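Local coordinates for protein geranyltranstransferase (Roseobacter denitrificans, PDB 4LLS) that probably joins isopentenyl diphosphate to an allylic diphosphate such as farnesyl diphosphate, lengthening isoprenoid chains in a metal-dependent reaction, at residues A74-I79 and A290-K295; E92-Y97 and A134-A139; L99-L104 and T127-G132. One frame throughout, in Å; residues are numbered along the deposited sequence.

Contact 1 of 3, residues A74-I79 and A290-K295; sequences ARLHDI and ATYGAK
Leu76 sets its CD2 methyl squarely on one face of the Tyr292 ring, 3.4 Å above the plane and over its centre, a CH-pi contact only 7° off the ring normal. With CG anti to the backbone N (chi1 -179°), the leucine reaches toward the 290-295 segment and meets the ring at about a right angle. Its other methyl does different work: CD1 lies 3.7 Å from Lys295 CG, so one leucine is packed against both the tyrosine and the lysine stem. At the phenol end, Tyr292 OH approaches the edge of the His77 imidazole near its plane, 3.0 Å from His77 CE1, the two rings being almost perpendicular (84°). A bond from His77 ND1 to Thr73 O restrains that imidazole, and Leu223 of helix 221-244 touches both His77 and Tyr292. With an alanine in place of Tyr292, Leu76 CD2 is likely to lose its aromatic partner and a gap to open between helix 65-76 and the 290-295 segment. This packed part gives way to a polar, solvent-facing side. There the extended chain of Lys295 carries NZ past the leucine to the end of the helix, where it donates to Leu76 O at 3.0 Å from well above the carbonyl plane. NZ also makes a salt bridge to Asp78 OD1 at 2.7 Å, reaching it from above the carboxylate plane. Both charged residues are exposed. Asp78 itself has positive phi: Ile79 N bonds to Ala74 O, and Asp78 N to Arg75 O. The lysine thus grips a Schellman motif, with Asp78 as its C-prime residue, that closes helix 65-76 of this all-helical polyprenyl synthetase fold.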
loop_
_atom_site.group_PDB
_atom_site.type_symbol
_atom_site.label_atom_id
_atom_site.label_comp_id
_atom_site.label_asym_id
_atom_site.label_seq_id
_atom_site.Cartn_x
_atom_site.Cartn_y
_atom_site.Cartn_z
ATOM N N ALA A 74 12.670 11.263 16.801
ATOM C CA ALA A 74 13.845 10.375 16.928
ATOM C C ALA A 74 14.986 11.099 17.652
ATOM O O ALA A 74 15.589 10.544 18.591
ATOM C CB ALA A 74 14.286 9.907 15.567
ATOM N N ARG A 75 15.211 12.342 17.266
ATOM C CA ARG A 75 16.262 13.183 17.920
ATOM C C ARG A 75 15.978 13.292 19.403
ATOM O O ARG A 75 16.870 13.115 20.266
ATOM C CB ARG A 75 16.351 14.556 17.271
ATOM C CG ARG A 75 17.526 15.377 17.828
ATOM C CD ARG A 75 17.391 16.872 17.534
ATOM N NE ARG A 75 17.120 17.149 16.142
ATOM C CZ ARG A 75 18.054 17.252 15.207
ATOM N NH1 ARG A 75 19.328 17.005 15.507
ATOM N NH2 ARG A 75 17.720 17.510 13.952
ATOM N N LEU A 76 14.717 13.498 19.744
ATOM C CA LEU A 76 14.269 13.637 21.123
ATOM C C LEU A 76 14.626 12.391 21.936
ATOM O O LEU A 76 14.886 12.471 23.155
ATOM C CB LEU A 76 12.763 13.902 21.139
ATOM C CG LEU A 76 12.085 14.103 22.461
ATOM C CD1 LEU A 76 12.609 15.339 23.177
ATOM C CD2 LEU A 76 10.580 14.230 22.231
ATOM N N HIS A 77 14.611 11.239 21.259
ATOM C CA HIS A 77 14.844 9.952 21.914
ATOM C C HIS A 77 16.253 9.422 21.599
ATOM O O HIS A 77 16.530 8.246 21.863
ATOM C CB HIS A 77 13.765 8.965 21.486
ATOM C CG HIS A 77 12.508 9.105 22.263
ATOM N ND1 HIS A 77 11.458 9.907 21.868
ATOM C CD2 HIS A 77 12.160 8.604 23.463
ATOM C CE1 HIS A 77 10.539 9.925 22.813
ATOM N NE2 HIS A 77 10.895 9.055 23.739
ATOM N N ASP A 78 17.144 10.309 21.194
ATOM C CA ASP A 78 18.557 9.993 20.894
ATOM C C ASP A 78 18.744 8.837 19.893
ATOM O O ASP A 78 19.672 8.004 19.998
ATOM C CB ASP A 78 19.328 9.666 22.191
ATOM C CG ASP A 78 19.321 10.816 23.179
ATOM O OD1 ASP A 78 19.402 11.984 22.750
ATOM O OD2 ASP A 78 19.189 10.529 24.384
ATOM N N ILE A 79 17.856 8.779 18.910
ATOM C CA ILE A 79 17.962 7.816 17.817
ATOM C C ILE A 79 18.696 8.471 16.642
ATOM O O ILE A 79 18.392 9.589 16.284
ATOM C CB ILE A 79 16.564 7.374 17.348
ATOM C CG1 ILE A 79 15.856 6.589 18.431
ATOM C CG2 ILE A 79 16.636 6.588 16.042
ATOM C CD1 ILE A 79 16.473 5.226 18.726
ATOM N N ALA A 290 5.410 18.637 28.175
ATOM C CA ALA A 290 6.036 19.145 29.426
ATOM C C ALA A 290 7.022 18.151 30.006
ATOM O O ALA A 290 8.097 18.544 30.509
ATOM C CB ALA A 290 4.997 19.514 30.461
ATOM N N THR A 291 6.724 16.863 29.870
ATOM C CA THR A 291 7.576 15.846 30.473
ATOM C C THR A 291 8.928 15.707 29.778
ATOM O O THR A 291 9.824 15.096 30.348
ATOM C CB THR A 291 6.885 14.478 30.584
ATOM O OG1 THR A 291 6.494 14.031 29.283
ATOM C CG2 THR A 291 5.697 14.572 31.516
ATOM N N TYR A 292 9.086 16.259 28.563
ATOM C CA TYR A 292 10.334 16.215 27.811
ATOM C C TYR A 292 11.212 17.425 28.148
ATOM O O TYR A 292 12.383 17.474 27.769
ATOM C CB TYR A 292 10.088 16.180 26.301
ATOM C CG TYR A 292 9.616 14.848 25.813
ATOM C CD1 TYR A 292 10.457 13.737 25.798
ATOM C CD2 TYR A 292 8.310 14.693 25.332
ATOM C CE1 TYR A 292 10.007 12.509 25.323
ATOM C CE2 TYR A 292 7.863 13.491 24.857
ATOM C CZ TYR A 292 8.704 12.405 24.849
ATOM O OH TYR A 292 8.299 11.186 24.369
ATOM N N GLY A 293 10.607 18.432 28.762
ATOM C CA GLY A 293 11.328 19.677 29.050
ATOM C C GLY A 293 11.885 20.329 27.805
ATOM O O GLY A 293 11.300 20.226 26.718
ATOM N N ALA A 294 13.006 21.018 27.937
ATOM C CA ALA A 294 13.480 21.915 26.884
ATOM C C ALA A 294 13.889 21.184 25.597
ATOM O O ALA A 294 13.944 21.803 24.511
ATOM C CB ALA A 294 14.616 22.812 27.388
ATOM N N LYS A 295 14.192 19.891 25.721
ATOM C CA LYS A 295 14.662 19.115 24.578
ATOM C C LYS A 295 13.582 19.074 23.489
ATOM O O LYS A 295 13.876 18.854 22.318
ATOM C CB LYS A 295 15.024 17.712 25.032
ATOM C CG LYS A 295 15.870 16.947 24.029
ATOM C CD LYS A 295 16.342 15.622 24.605
ATOM C CE LYS A 295 17.355 14.942 23.700
ATOM N NZ LYS A 295 17.569 13.530 24.095
#

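Contact 2 of 3, residues E92-Y97 and A134-A139; sequences EALHAY and ALQTLA. With IPE (3-methylbut-3-enyl trihydrogen diphosphate), chain C.
Ala93 and Ala139 meet CB to CB at 4.1 Å where two core helices of the all-helical isoprenoid synthase fold run antiparallel. The small residues let the axes of 92-97 and 134-139 approach to 7.6 Å, with Ala93 CB resting 3.8 Å from Leu135 O. On one flank, Leu94 CD2 packs against Ala139 CB and alongside Gln136 CG. Further along, Leu135 lays its CB 3.7 Å from Tyr97 CB, and its CD1 touches Ala96. Tyr97 and Gln136 lie side by side and point the same way: Gln136 CB sits over the tyrosine ring, offset toward its rim, while ring and amide planes are only 16° apart. Chi1 of Tyr97 (121°) is far from a staggered value, a probably strained setting in which the ring lies along the glutamine. The amide is held from across the dimer, its OE1 bonded to Thr137 OG1 of the second subunit and its NE2 to Asp133 O of the second subunit. Met171 and Val172 of helix 171-184 also touch Tyr97, and Thr59 and Ala58 of helix 50-59 back Leu135. Away from the interface, His95 faces the isopentenyl diphosphate pocket, where Lys63, Arg66 and Arg114 also hold the diphosphate. There His95 NE2 donates to O3B of the ligand at 2.8 Å, with an angle of 152° at the hydrogen.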
loop_
_atom_site.group_PDB
_atom_site.type_symbol
_atom_site.label_atom_id
_atom_site.label_comp_id
_atom_site.label_asym_id
_atom_site.label_seq_id
_atom_site.Cartn_x
_atom_site.Cartn_y
_atom_site.Cartn_z
ATOM N N GLU A 92 6.476 9.823 4.430
ATOM C CA GLU A 92 6.323 10.677 3.257
ATOM C C GLU A 92 5.858 9.935 1.985
ATOM O O GLU A 92 5.066 10.458 1.190
ATOM C CB GLU A 92 7.575 11.467 2.992
ATOM C CG GLU A 92 7.808 12.504 4.058
ATOM C CD GLU A 92 6.854 13.693 4.031
ATOM O OE1 GLU A 92 6.451 14.108 2.905
ATOM O OE2 GLU A 92 6.565 14.255 5.119
ATOM N N ALA A 93 6.305 8.692 1.828
ATOM C CA ALA A 93 5.829 7.858 0.723
ATOM C C ALA A 93 4.357 7.508 0.890
ATOM O O ALA A 93 3.555 7.565 -0.051
ATOM C CB ALA A 93 6.651 6.595 0.626
ATOM N N LEU A 94 3.961 7.149 2.099
ATOM C CA LEU A 94 2.563 6.810 2.400
ATOM C C LEU A 94 1.696 8.052 2.144
ATOM O O LEU A 94 0.674 7.969 1.439
ATOM C CB LEU A 94 2.443 6.316 3.840
ATOM C CG LEU A 94 1.235 5.447 4.260
ATOM C CD1 LEU A 94 -0.113 6.120 4.002
ATOM C CD2 LEU A 94 1.302 4.084 3.610
ATOM N N HIS A 95 2.042 9.166 2.742
ATOM C CA HIS A 95 1.337 10.414 2.522
ATOM C C HIS A 95 1.233 10.700 1.037
ATOM O O HIS A 95 0.158 11.097 0.534
ATOM C CB HIS A 95 2.083 11.471 3.300
ATOM C CG HIS A 95 1.633 12.862 3.049
ATOM N ND1 HIS A 95 0.377 13.312 3.374
ATOM C CD2 HIS A 95 2.339 13.946 2.656
ATOM C CE1 HIS A 95 0.302 14.611 3.109
ATOM N NE2 HIS A 95 1.486 15.020 2.691
ATOM N N ALA A 96 2.340 10.606 0.321
ATOM C CA ALA A 96 2.323 10.912 -1.108
ATOM C C ALA A 96 1.342 10.029 -1.830
ATOM O O ALA A 96 0.612 10.515 -2.719
ATOM C CB ALA A 96 3.683 10.774 -1.737
ATOM N N TYR A 97 1.302 8.754 -1.506
ATOM C CA TYR A 97 0.374 7.832 -2.182
ATOM C C TYR A 97 -1.047 8.313 -1.960
ATOM O O TYR A 97 -1.869 8.361 -2.923
ATOM C CB TYR A 97 0.559 6.378 -1.681
ATOM C CG TYR A 97 -0.654 5.734 -1.073
ATOM C CD1 TYR A 97 -1.748 5.361 -1.851
ATOM C CD2 TYR A 97 -0.677 5.364 0.243
ATOM C CE1 TYR A 97 -2.860 4.814 -1.266
ATOM C CE2 TYR A 97 -1.725 4.666 0.801
ATOM C CZ TYR A 97 -2.842 4.411 0.046
ATOM O OH TYR A 97 -3.976 3.860 0.607
ATOM N N ALA A 134 2.284 1.724 -5.756
ATOM C CA ALA A 134 3.673 1.380 -5.545
ATOM C C ALA A 134 4.268 2.217 -4.427
ATOM O O ALA A 134 5.247 1.796 -3.808
ATOM C CB ALA A 134 4.507 1.516 -6.819
ATOM N N LEU A 135 3.758 3.429 -4.233
ATOM C CA LEU A 135 4.234 4.285 -3.146
ATOM C C LEU A 135 3.785 3.773 -1.791
ATOM O O LEU A 135 4.550 3.845 -0.824
ATOM C CB LEU A 135 3.813 5.739 -3.357
ATOM C CG LEU A 135 4.635 6.522 -4.392
ATOM C CD1 LEU A 135 3.943 7.835 -4.689
ATOM C CD2 LEU A 135 6.063 6.734 -3.926
ATOM N N GLN A 136 2.578 3.247 -1.711
ATOM C CA GLN A 136 2.171 2.575 -0.501
ATOM C C GLN A 136 3.142 1.422 -0.218
ATOM O O GLN A 136 3.632 1.230 0.913
ATOM C CB GLN A 136 0.722 2.119 -0.510
ATOM C CG GLN A 136 0.422 1.342 0.797
ATOM C CD GLN A 136 -0.965 0.809 1.056
ATOM O OE1 GLN A 136 -1.167 0.175 2.084
ATOM N NE2 GLN A 136 -1.897 1.024 0.172
ATOM N N THR A 137 3.448 0.623 -1.238
ATOM C CA THR A 137 4.309 -0.515 -1.056
ATOM C C THR A 137 5.704 -0.065 -0.590
ATOM O O THR A 137 6.310 -0.652 0.321
ATOM C CB THR A 137 4.455 -1.342 -2.337
ATOM O OG1 THR A 137 3.175 -1.462 -2.966
ATOM C CG2 THR A 137 5.028 -2.691 -1.996
ATOM N N LEU A 138 6.158 1.033 -1.181
ATOM C CA LEU A 138 7.487 1.549 -0.892
ATOM C C LEU A 138 7.552 1.990 0.596
ATOM O O LEU A 138 8.551 1.787 1.281
ATOM C CB LEU A 138 7.803 2.729 -1.801
ATOM C CG LEU A 138 9.202 3.293 -1.603
ATOM C CD1 LEU A 138 10.242 2.271 -2.067
ATOM C CD2 LEU A 138 9.354 4.593 -2.387
ATOM N N ALA A 139 6.473 2.564 1.143
ATOM C CA ALA A 139 6.454 2.933 2.551
ATOM C C ALA A 139 6.784 1.738 3.432
ATOM O O ALA A 139 7.566 1.830 4.389
ATOM C CB ALA A 139 5.090 3.510 2.913
HETATM C C1 IPE C . -2.091 17.911 2.480
HETATM O O1 IPE C . -1.048 17.722 3.457
HETATM C C2 IPE C . -3.151 16.835 2.690
HETATM C C3 IPE C . -3.747 16.919 4.073
HETATM C C4 IPE C . -3.704 15.888 4.915
HETATM C C5 IPE C . -4.540 18.127 4.464
HETATM P PA IPE C . 0.151 18.770 3.544
HETATM O O1A IPE C . -0.410 20.193 3.670
HETATM O O2A IPE C . 1.021 18.310 4.624
HETATM O O3A IPE C . 0.904 18.620 2.157
HETATM P PB IPE C . 2.437 18.656 1.630
HETATM O O1B IPE C . 2.350 19.145 0.192
HETATM O O2B IPE C . 3.203 19.603 2.509
HETATM O O3B IPE C . 2.899 17.230 1.811
#

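Contact 3 of 3, residues L99-L104 and T127-G132; sequences LVHDDL and TAVLAG. With CA (calcium ion), chain F; GST (geranyl S-thiolodiphosphate), chain D; GST (geranyl S-thiolodiphosphate), chain I.
His101 turns the NE2 edge of its imidazole to the backbone of helix 125-144 and donates to Val129 O at 2.9 Å. The bond is nearly straight (162°), lies on a lone pair in the carbonyl plane, and leaves the acceptor just 5° out of the ring plane. Ala128 O lies at the same edge, 3.7 Å from NE2. Tyr97 packs edge-to-face with the ring, and ND1 bonds to Asp133 of the second subunit, so both nitrogens are engaged and the ring's rotation is fixed. Gly132 CA comes obliquely to 3.6 Å from His101 NE2; a beta carbon on this residue would run into the imidazole. Beside the histidine, Val100 presses CG1 to 3.2 Å from Ala128 O, a tight approach, and also touches Ala128 CB. Leu104 spreads its two methyls over the helix: CD2 reaches Ala128 CB at 3.7 Å, while CD1 meets Val129 CG2, the two side chains crossing at about a right angle. On the side of helix 125-144 turned to the second subunit, Leu130 CD2 touches the geranyl tail bound there. Facing the chain's own pocket, chi1 of Asp102 (-172°) swings the carboxylate away from its own backbone nitrogen, bringing OD2 2.3 Å from a calcium ion. Two oxygens of the geranyl thiolodiphosphate, two waters and Asp108 also bind this ion. One of those waters donates to Asp103 OD2, a carboxylate that also pairs with Arg113. Asp102, Asp103 and Asp108 belong to the first aspartate-rich motif of trans-prenyltransferases, which binds the allylic diphosphate through metal ions.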
loop_
_atom_site.group_PDB
_atom_site.type_symbol
_atom_site.label_atom_id
_atom_site.label_comp_id
_atom_site.label_asym_id
_atom_site.label_seq_id
_atom_site.Cartn_x
_atom_site.Cartn_y
_atom_site.Cartn_z
ATOM N N LEU A 99 -2.218 11.200 -1.517
ATOM C CA LEU A 99 -2.543 12.437 -2.270
ATOM C C LEU A 99 -2.711 12.096 -3.755
ATOM O O LEU A 99 -3.579 12.679 -4.428
ATOM C CB LEU A 99 -1.486 13.510 -2.099
ATOM C CG LEU A 99 -1.246 14.012 -0.666
ATOM C CD1 LEU A 99 -0.176 15.095 -0.663
ATOM C CD2 LEU A 99 -2.515 14.447 0.032
ATOM N N VAL A 100 -1.931 11.179 -4.276
ATOM C CA VAL A 100 -2.050 10.793 -5.686
ATOM C C VAL A 100 -3.447 10.239 -5.895
ATOM O O VAL A 100 -4.136 10.565 -6.885
ATOM C CB VAL A 100 -1.002 9.769 -6.095
ATOM C CG1 VAL A 100 -1.274 9.269 -7.497
ATOM C CG2 VAL A 100 0.374 10.380 -6.021
ATOM N N HIS A 101 -3.868 9.345 -5.026
ATOM C CA HIS A 101 -5.225 8.792 -5.138
ATOM C C HIS A 101 -6.315 9.808 -4.856
ATOM O O HIS A 101 -7.300 9.846 -5.603
ATOM C CB HIS A 101 -5.379 7.507 -4.311
ATOM C CG HIS A 101 -4.645 6.347 -4.900
ATOM N ND1 HIS A 101 -4.782 5.053 -4.432
ATOM C CD2 HIS A 101 -3.861 6.261 -5.992
ATOM C CE1 HIS A 101 -4.048 4.247 -5.158
ATOM N NE2 HIS A 101 -3.462 4.955 -6.108
ATOM N N ASP A 102 -6.168 10.647 -3.837
ATOM C CA ASP A 102 -7.158 11.672 -3.520
ATOM C C ASP A 102 -7.384 12.593 -4.711
ATOM O O ASP A 102 -8.506 13.083 -4.890
ATOM C CB ASP A 102 -6.735 12.497 -2.300
ATOM C CG ASP A 102 -7.843 13.464 -1.807
ATOM O OD1 ASP A 102 -8.921 12.984 -1.403
ATOM O OD2 ASP A 102 -7.545 14.674 -1.750
ATOM N N ASP A 103 -6.329 12.898 -5.446
ATOM C CA ASP A 103 -6.420 13.897 -6.521
ATOM C C ASP A 103 -7.192 13.337 -7.721
ATOM O O ASP A 103 -7.533 14.101 -8.613
ATOM C CB ASP A 103 -5.043 14.405 -6.929
ATOM C CG ASP A 103 -4.395 15.356 -5.878
ATOM O OD1 ASP A 103 -3.143 15.451 -5.844
ATOM O OD2 ASP A 103 -5.126 15.969 -5.102
ATOM N N LEU A 104 -7.277 12.017 -7.837
ATOM C CA LEU A 104 -7.900 11.345 -9.000
ATOM C C LEU A 104 -9.237 11.964 -9.374
ATOM O O LEU A 104 -10.048 12.309 -8.504
ATOM C CB LEU A 104 -8.090 9.833 -8.747
ATOM C CG LEU A 104 -6.810 8.965 -8.766
ATOM C CD1 LEU A 104 -7.116 7.585 -8.204
ATOM C CD2 LEU A 104 -6.218 8.855 -10.158
ATOM N N THR A 127 -1.652 5.425 -14.653
ATOM C CA THR A 127 -0.331 5.688 -14.105
ATOM C C THR A 127 -0.460 6.228 -12.669
ATOM O O THR A 127 0.336 5.834 -11.791
ATOM C CB THR A 127 0.434 6.677 -15.010
ATOM O OG1 THR A 127 0.546 6.108 -16.316
ATOM C CG2 THR A 127 1.799 6.950 -14.488
ATOM N N ALA A 128 -1.467 7.060 -12.408
ATOM C CA ALA A 128 -1.680 7.615 -11.085
ATOM C C ALA A 128 -2.095 6.522 -10.119
ATOM O O ALA A 128 -1.580 6.449 -8.979
ATOM C CB ALA A 128 -2.681 8.750 -11.118
ATOM N N VAL A 129 -3.030 5.658 -10.522
ATOM C CA VAL A 129 -3.434 4.554 -9.663
ATOM C C VAL A 129 -2.220 3.704 -9.301
ATOM O O VAL A 129 -1.982 3.417 -8.098
ATOM C CB VAL A 129 -4.511 3.687 -10.321
ATOM C CG1 VAL A 129 -4.726 2.399 -9.510
ATOM C CG2 VAL A 129 -5.824 4.463 -10.488
ATOM N N LEU A 130 -1.403 3.361 -10.281
ATOM C CA LEU A 130 -0.305 2.432 -10.042
ATOM C C LEU A 130 0.816 3.092 -9.279
ATOM O O LEU A 130 1.448 2.454 -8.422
ATOM C CB LEU A 130 0.207 1.787 -11.358
ATOM C CG LEU A 130 -0.793 0.840 -12.050
ATOM C CD1 LEU A 130 -0.183 0.452 -13.387
ATOM C CD2 LEU A 130 -1.084 -0.391 -11.226
ATOM N N ALA A 131 1.101 4.367 -9.560
ATOM C CA ALA A 131 2.145 5.049 -8.823
ATOM C C ALA A 131 1.734 5.163 -7.357
ATOM O O ALA A 131 2.598 4.973 -6.492
ATOM C CB ALA A 131 2.407 6.449 -9.401
ATOM N N GLY A 132 0.480 5.496 -7.047
ATOM C CA GLY A 132 0.034 5.528 -5.673
ATOM C C GLY A 132 0.153 4.150 -5.035
ATOM O O GLY A 132 0.623 4.033 -3.916
HETATM CA CA CA F . -8.297 16.818 -1.711
HETATM P PA GST D . -6.021 18.750 0.124
HETATM O O1A GST D . -4.511 18.952 0.225
HETATM O O2A GST D . -6.850 19.990 0.436
HETATM O O3A GST D . -6.438 18.066 -1.173
HETATM O O1B GST D . -6.339 17.693 1.271
HETATM P PB GST D . -7.812 17.342 1.742
HETATM O O2B GST D . -8.422 18.367 2.592
HETATM O O3B GST D . -8.678 16.940 0.500
HETATM S S1 GST D . -7.471 15.768 2.906
HETATM C C1 GST D . -6.705 14.738 1.701
HETATM C C2 GST D . -6.900 13.267 1.981
HETATM C C3 GST D . -5.987 12.540 2.644
HETATM C C10 GST D . -4.772 13.165 3.239
HETATM C C4 GST D . -6.208 11.089 2.906
HETATM C C5 GST D . -6.704 10.434 1.610
HETATM C C6 GST D . -6.932 8.970 1.800
HETATM C C7 GST D . -6.868 8.066 0.799
HETATM C C9 GST D . -6.582 8.341 -0.662
HETATM C C8 GST D . -7.087 6.653 1.241
HETATM P PA GST I . -6.678 -11.817 -15.506
HETATM O O1A GST I . -6.563 -12.473 -16.888
HETATM O O2A GST I . -7.383 -10.465 -15.510
HETATM O O3A GST I . -7.111 -12.726 -14.393
HETATM O O1B GST I . -5.207 -11.462 -15.128
HETATM P PB GST I . -4.256 -10.838 -16.214
HETATM O O2B GST I . -4.833 -9.615 -16.790
HETATM O O3B GST I . -3.833 -11.941 -17.326
HETATM S S1 GST I . -2.715 -10.426 -15.040
HETATM C C1 GST I . -3.697 -9.667 -13.783
HETATM C C2 GST I . -2.888 -8.593 -13.113
HETATM C C3 GST I . -2.244 -8.828 -11.967
HETATM C C10 GST I . -2.290 -10.183 -11.327
HETATM C C4 GST I . -1.382 -7.758 -11.379
HETATM C C5 GST I . -2.078 -6.398 -11.491
HETATM C C6 GST I . -1.136 -5.412 -10.872
HETATM C C7 GST I . -1.488 -4.239 -10.343
HETATM C C9 GST I . -0.356 -3.431 -9.784
HETATM C C8 GST I . -2.893 -3.737 -10.227
HETATM O O HOH W 1 -7.481 16.843 -4.016
HETATM O O HOH W 2 -9.380 18.912 -2.005
#

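From the N terminus, the chain first reaches the end of helix 65-76, which contact 1 later joins to the turn before helix 297-308, closing a loop of 210 residues. Helix 81-102 follows at once and serves both remaining contacts. Contact 2 pairs it with helix 125-144, and contact 3, nearer the connection between the two helices, pairs the same helices again, so 99-104 with 127-132 nests within contact 2 and both within contact 1; none cross. Contacts 2 and 3 adjoin, Tyr97 CB lying 3.2 Å from Gly132 O, and both touch the second subunit; each also holds residues of the substrate pockets. Contact 1 stands at the surface, its centre about 36 Å from that of contact 3.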